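PDB 5DAJ: NalD from Pseudomonas aeruginosa PAO1, which acts as the secondary repressor of the MexAB-OprM multidrug efflux pump, binds novobiocin and probably recognises promoter DNA as TetR-family regulators do. Local coordinates for residues A131-Q134 and M135-L139; P155-P159 and R160-R164. All coordinates share one frame; numbering follows the deposited sequence.

In the fold
Both contacts are local ones inside the helical C-terminal region of this TetR-family protein. Contact 1 comes first along the chain, in the middle of helix 123-145. Contact 2 follows, where the loop after helix 147-150 leads into helix 159-179. Their centres lie about 15 Å apart, on the same side of the chain's centre. The two helices pack together, and Ile137 of contact 1 rests on Ser163 and Arg164 of contact 2. Both contacts also reach the second subunit. Contact 1 does so by packing, and in contact 2 Arg160 also pairs with Asp189 of the second subunit. Together they mark part of the dimer interface, away from the predicted helix-turn-helix motif at 32-51.

Contact 1 (A131-Q134 and M135-L139); sequences AFVQ and MFIEL
Gln134 and Glu138, with Val133 and Ile137 beside them, make this an i to i+4 contact between successive turns of one helix. It lies in the middle of helix 123-145, in the C-terminal region of the TetR-type fold. The backbone frame is regular alpha-helix. Met135 N, Phe136 N, Ile137 N and Glu138 N each bond to the carbonyl four residues earlier. The straightest include Ile137 N to Val133 O, at 2.9 Å with an N-H...O angle of 171°.

Two side-chain pairs ride on this frame. Val133 and Ile137 lie side by side and point the same way. Val133 holds CG1 opposite its backbone N (chi1 174°), and this branch meets Ile137 CD1 at 3.8 Å. Ile137 CG1 also lies 3.4 Å from Val133 O. This apolar ridge faces helix 159-179, where both residues touch His167. It also meets the second subunit, with Val133 on its Arg179 and Ile137 on its Leu183.

The polar pair is looser. The Gln134 chain bends at chi2, which turns its amide toward Glu138. Glu138 runs extended beyond CG. Gln134 NE2 donates a weak hydrogen bond to Glu138 OE2 at 3.4 Å. The amide and carboxylate planes are 48° apart, so the groups do not lie flat together. Glu138 CG also sits 3.4 Å from Gln134 O. From the same stretch of helix, Met135 and Phe136 pack on helix 69-76, onto Pro69 and Leu72 respectively.

The chemistry divides the helix surface here. Backbone bonds set the helix, and the buried Val133-Ile137 pair supplies a greasy face for its neighbours. The Gln134-Glu138 bond is long and probably adds little to holding either polar group in place.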
loop_
_atom_site.group_PDB
_atom_site.type_symbol
_atom_site.label_atom_id
_atom_site.label_comp_id
_atom_site.label_asym_id
_atom_site.label_seq_id
_atom_site.Cartn_x
_atom_site.Cartn_y
_atom_site.Cartn_z
ATOM N N ALA A 131 4.210 -1.423 14.638
ATOM C CA ALA A 131 5.419 -1.303 15.466
ATOM C C ALA A 131 6.702 -1.494 14.656
ATOM O O ALA A 131 7.664 -0.731 14.808
ATOM C CB ALA A 131 5.365 -2.298 16.616
ATOM N N PHE A 132 6.689 -2.486 13.774
ATOM C CA PHE A 132 7.835 -2.754 12.879
ATOM C C PHE A 132 8.116 -1.597 11.908
ATOM O O PHE A 132 9.262 -1.193 11.709
ATOM C CB PHE A 132 7.605 -4.071 12.124
ATOM C CG PHE A 132 8.517 -4.275 10.952
ATOM C CD1 PHE A 132 9.815 -4.752 11.137
ATOM C CD2 PHE A 132 8.078 -4.010 9.653
ATOM C CE1 PHE A 132 10.656 -4.945 10.054
ATOM C CE2 PHE A 132 8.914 -4.203 8.567
ATOM C CZ PHE A 132 10.206 -4.671 8.767
ATOM N N VAL A 133 7.062 -1.070 11.303
ATOM C CA VAL A 133 7.180 0.103 10.416
ATOM C C VAL A 133 7.645 1.327 11.200
ATOM O O VAL A 133 8.539 2.062 10.774
ATOM C CB VAL A 133 5.841 0.449 9.724
ATOM C CG1 VAL A 133 5.966 1.749 8.933
ATOM C CG2 VAL A 133 5.414 -0.679 8.797
ATOM N N GLN A 134 7.000 1.552 12.340
ATOM C CA GLN A 134 7.342 2.670 13.221
ATOM C C GLN A 134 8.831 2.682 13.548
ATOM O O GLN A 134 9.457 3.744 13.639
ATOM C CB GLN A 134 6.516 2.623 14.517
ATOM C CG GLN A 134 6.574 3.904 15.344
ATOM C CD GLN A 134 6.027 5.114 14.595
ATOM O OE1 GLN A 134 4.895 5.084 14.091
ATOM N NE2 GLN A 134 6.818 6.183 14.521
HETATM N N MSE A 135 9.384 1.490 13.716
HETATM C CA MSE A 135 10.786 1.335 14.068
HETATM C C MSE A 135 11.681 1.677 12.911
HETATM O O MSE A 135 12.633 2.444 13.072
HETATM C CB MSE A 135 10.983 -0.096 14.529
HETATM C CG MSE A 135 12.398 -0.348 14.966
HETATM SE SE MSE A 135 12.867 -2.255 15.123
HETATM C CE MSE A 135 11.948 -2.679 16.883
ATOM N N PHE A 136 11.401 1.107 11.740
ATOM C CA PHE A 136 12.168 1.436 10.530
ATOM C C PHE A 136 12.193 2.953 10.275
ATOM O O PHE A 136 13.237 3.534 9.970
ATOM C CB PHE A 136 11.593 0.723 9.299
ATOM C CG PHE A 136 12.250 1.133 8.007
ATOM C CD1 PHE A 136 13.449 0.553 7.614
ATOM C CD2 PHE A 136 11.693 2.127 7.208
ATOM C CE1 PHE A 136 14.074 0.945 6.437
ATOM C CE2 PHE A 136 12.313 2.530 6.029
ATOM C CZ PHE A 136 13.506 1.934 5.643
ATOM N N ILE A 137 11.032 3.575 10.410
ATOM C CA ILE A 137 10.903 5.025 10.250
ATOM C C ILE A 137 11.742 5.798 11.268
ATOM O O ILE A 137 12.408 6.782 10.920
ATOM C CB ILE A 137 9.421 5.463 10.307
ATOM C CG1 ILE A 137 8.733 5.015 9.012
ATOM C CG2 ILE A 137 9.295 6.973 10.498
ATOM C CD1 ILE A 137 7.255 5.317 8.926
ATOM N N GLU A 138 11.698 5.356 12.521
ATOM C CA GLU A 138 12.478 5.996 13.599
ATOM C C GLU A 138 13.989 5.880 13.380
ATOM O O GLU A 138 14.737 6.814 13.664
ATOM C CB GLU A 138 12.074 5.450 14.974
ATOM C CG GLU A 138 10.893 6.192 15.571
ATOM C CD GLU A 138 10.271 5.483 16.762
ATOM O OE1 GLU A 138 10.991 4.703 17.441
ATOM O OE2 GLU A 138 9.060 5.719 17.014
ATOM N N LEU A 139 14.419 4.737 12.861
ATOM C CA LEU A 139 15.829 4.518 12.498
ATOM C C LEU A 139 16.300 5.462 11.398
ATOM O O LEU A 139 17.349 6.095 11.531
ATOM C CB LEU A 139 16.067 3.069 12.054
ATOM C CG LEU A 139 16.846 2.138 12.993
ATOM C CD1 LEU A 139 16.331 2.150 14.425
ATOM C CD2 LEU A 139 16.817 0.716 12.451
#

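Contact 2 (P155-P159 and R160-R164); sequences PGMTP and RIASR
Met157 reaches from the loop onto the first turn of helix 159-179, and its side chain can be followed atom by atom. From CB the chain bends at chi2 (-57°) and again at chi3, so it curls back over the helix start. SE comes within 4.2 Å of Ile161 CG2. The terminal CE is closer: it lies 3.7 Å from Ile161 CG2, 3.5 Å from Ala162 CB and about 3.3 Å from Ala162 N. Met157 and Ile161 cross at about a right angle. Leu201 of helix 186-201 packs on both Met157 and Ala162, and His192 of the second subunit also meets Met157.

Thr158 is the N-cap. With chi1 at 62°, OG1 sits between its own backbone N and carbonyl carbon and turns to the helix. It accepts a weak but nearly straight bond from Ile161 N, at 3.4 Å. The same OG1 is bonded to a water that accepts from Arg160 NH2. Thr158 O takes the Ala162 N-H, and Pro159 O takes that of Ser163.

The two arginines carry the charge. Ile161 CD1 lies against one face of the Arg160 guanidinium, toward its rim, and Arg160 NH2 forms a salt bridge with Asp189 of the second subunit. Arg164 NH1 donates to Arg160 O at 2.9 Å and forms a salt bridge with Glu141 of helix 123-145.

What results is a helix start with a weak threonine cap and a water on its polar side, and Met157 packed on its apolar side. The arginines tie this turn to the neighbouring helix and to the other subunit.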
loop_
_atom_site.group_PDB
_atom_site.type_symbol
_atom_site.label_atom_id
_atom_site.label_comp_id
_atom_site.label_asym_id
_atom_site.label_seq_id
_atom_site.Cartn_x
_atom_site.Cartn_y
_atom_site.Cartn_z
ATOM N N PRO A 155 17.467 22.443 1.840
ATOM C CA PRO A 155 16.769 23.404 2.702
ATOM C C PRO A 155 15.299 23.028 2.895
ATOM O O PRO A 155 14.593 22.825 1.913
ATOM C CB PRO A 155 16.852 24.708 1.906
ATOM C CG PRO A 155 18.131 24.593 1.161
ATOM C CD PRO A 155 18.301 23.133 0.838
ATOM N N GLY A 156 14.861 22.898 4.143
ATOM C CA GLY A 156 13.459 22.584 4.440
ATOM C C GLY A 156 13.069 21.113 4.394
ATOM O O GLY A 156 11.910 20.774 4.646
HETATM N N MSE A 157 14.021 20.245 4.055
HETATM C CA MSE A 157 13.878 18.803 4.282
HETATM C C MSE A 157 14.315 18.495 5.685
HETATM O O MSE A 157 15.494 18.639 6.020
HETATM C CB MSE A 157 14.722 17.962 3.318
HETATM C CG MSE A 157 14.065 17.812 1.950
HETATM SE SE MSE A 157 12.273 17.003 2.140
HETATM C CE MSE A 157 12.695 15.721 3.574
ATOM N N THR A 158 13.367 18.071 6.516
ATOM C CA THR A 158 13.664 17.616 7.870
ATOM C C THR A 158 13.805 16.099 7.897
ATOM O O THR A 158 13.268 15.407 7.023
ATOM C CB THR A 158 12.560 18.021 8.864
ATOM O OG1 THR A 158 11.321 17.404 8.500
ATOM C CG2 THR A 158 12.384 19.534 8.880
ATOM N N PRO A 159 14.523 15.562 8.897
ATOM C CA PRO A 159 14.589 14.100 9.052
ATOM C C PRO A 159 13.235 13.411 9.182
ATOM O O PRO A 159 13.058 12.296 8.682
ATOM C CB PRO A 159 15.387 13.925 10.349
ATOM C CG PRO A 159 16.238 15.142 10.432
ATOM C CD PRO A 159 15.417 16.249 9.844
ATOM N N ARG A 160 12.298 14.064 9.862
ATOM C CA ARG A 160 10.954 13.510 10.057
ATOM C C ARG A 160 10.300 13.224 8.702
ATOM O O ARG A 160 9.833 12.111 8.452
ATOM C CB ARG A 160 10.088 14.476 10.869
ATOM C CG ARG A 160 8.677 13.985 11.166
ATOM C CD ARG A 160 7.911 14.985 12.012
ATOM N NE ARG A 160 7.659 16.225 11.289
ATOM C CZ ARG A 160 6.586 16.501 10.551
ATOM N NH1 ARG A 160 5.598 15.632 10.412
ATOM N NH2 ARG A 160 6.503 17.672 9.929
ATOM N N ILE A 161 10.286 14.242 7.845
ATOM C CA ILE A 161 9.657 14.172 6.515
ATOM C C ILE A 161 10.411 13.234 5.582
ATOM O O ILE A 161 9.793 12.462 4.841
ATOM C CB ILE A 161 9.569 15.572 5.855
ATOM C CG1 ILE A 161 8.619 16.486 6.637
ATOM C CG2 ILE A 161 9.120 15.491 4.394
ATOM C CD1 ILE A 161 7.171 16.026 6.712
ATOM N N ALA A 162 11.733 13.308 5.628
ATOM C CA ALA A 162 12.594 12.480 4.781
ATOM C C ALA A 162 12.338 10.988 5.001
ATOM O O ALA A 162 12.142 10.239 4.047
ATOM C CB ALA A 162 14.060 12.800 5.036
ATOM N N SER A 163 12.330 10.562 6.261
ATOM C CA SER A 163 12.115 9.143 6.586
ATOM C C SER A 163 10.743 8.660 6.136
ATOM O O SER A 163 10.589 7.511 5.712
ATOM C CB SER A 163 12.290 8.874 8.083
ATOM O OG SER A 163 11.457 9.723 8.842
ATOM N N ARG A 164 9.756 9.539 6.238
ATOM C CA ARG A 164 8.371 9.200 5.888
ATOM C C ARG A 164 8.150 9.190 4.384
ATOM O O ARG A 164 7.466 8.314 3.875
ATOM C CB ARG A 164 7.385 10.138 6.568
ATOM C CG ARG A 164 7.241 9.813 8.041
ATOM C CD ARG A 164 6.819 10.990 8.873
ATOM N NE ARG A 164 6.694 10.588 10.274
ATOM C CZ ARG A 164 7.709 10.386 11.116
ATOM N NH1 ARG A 164 8.966 10.501 10.733
ATOM N NH2 ARG A 164 7.455 10.054 12.367
HETATM O O HOH W 1 9.231 18.953 8.921
#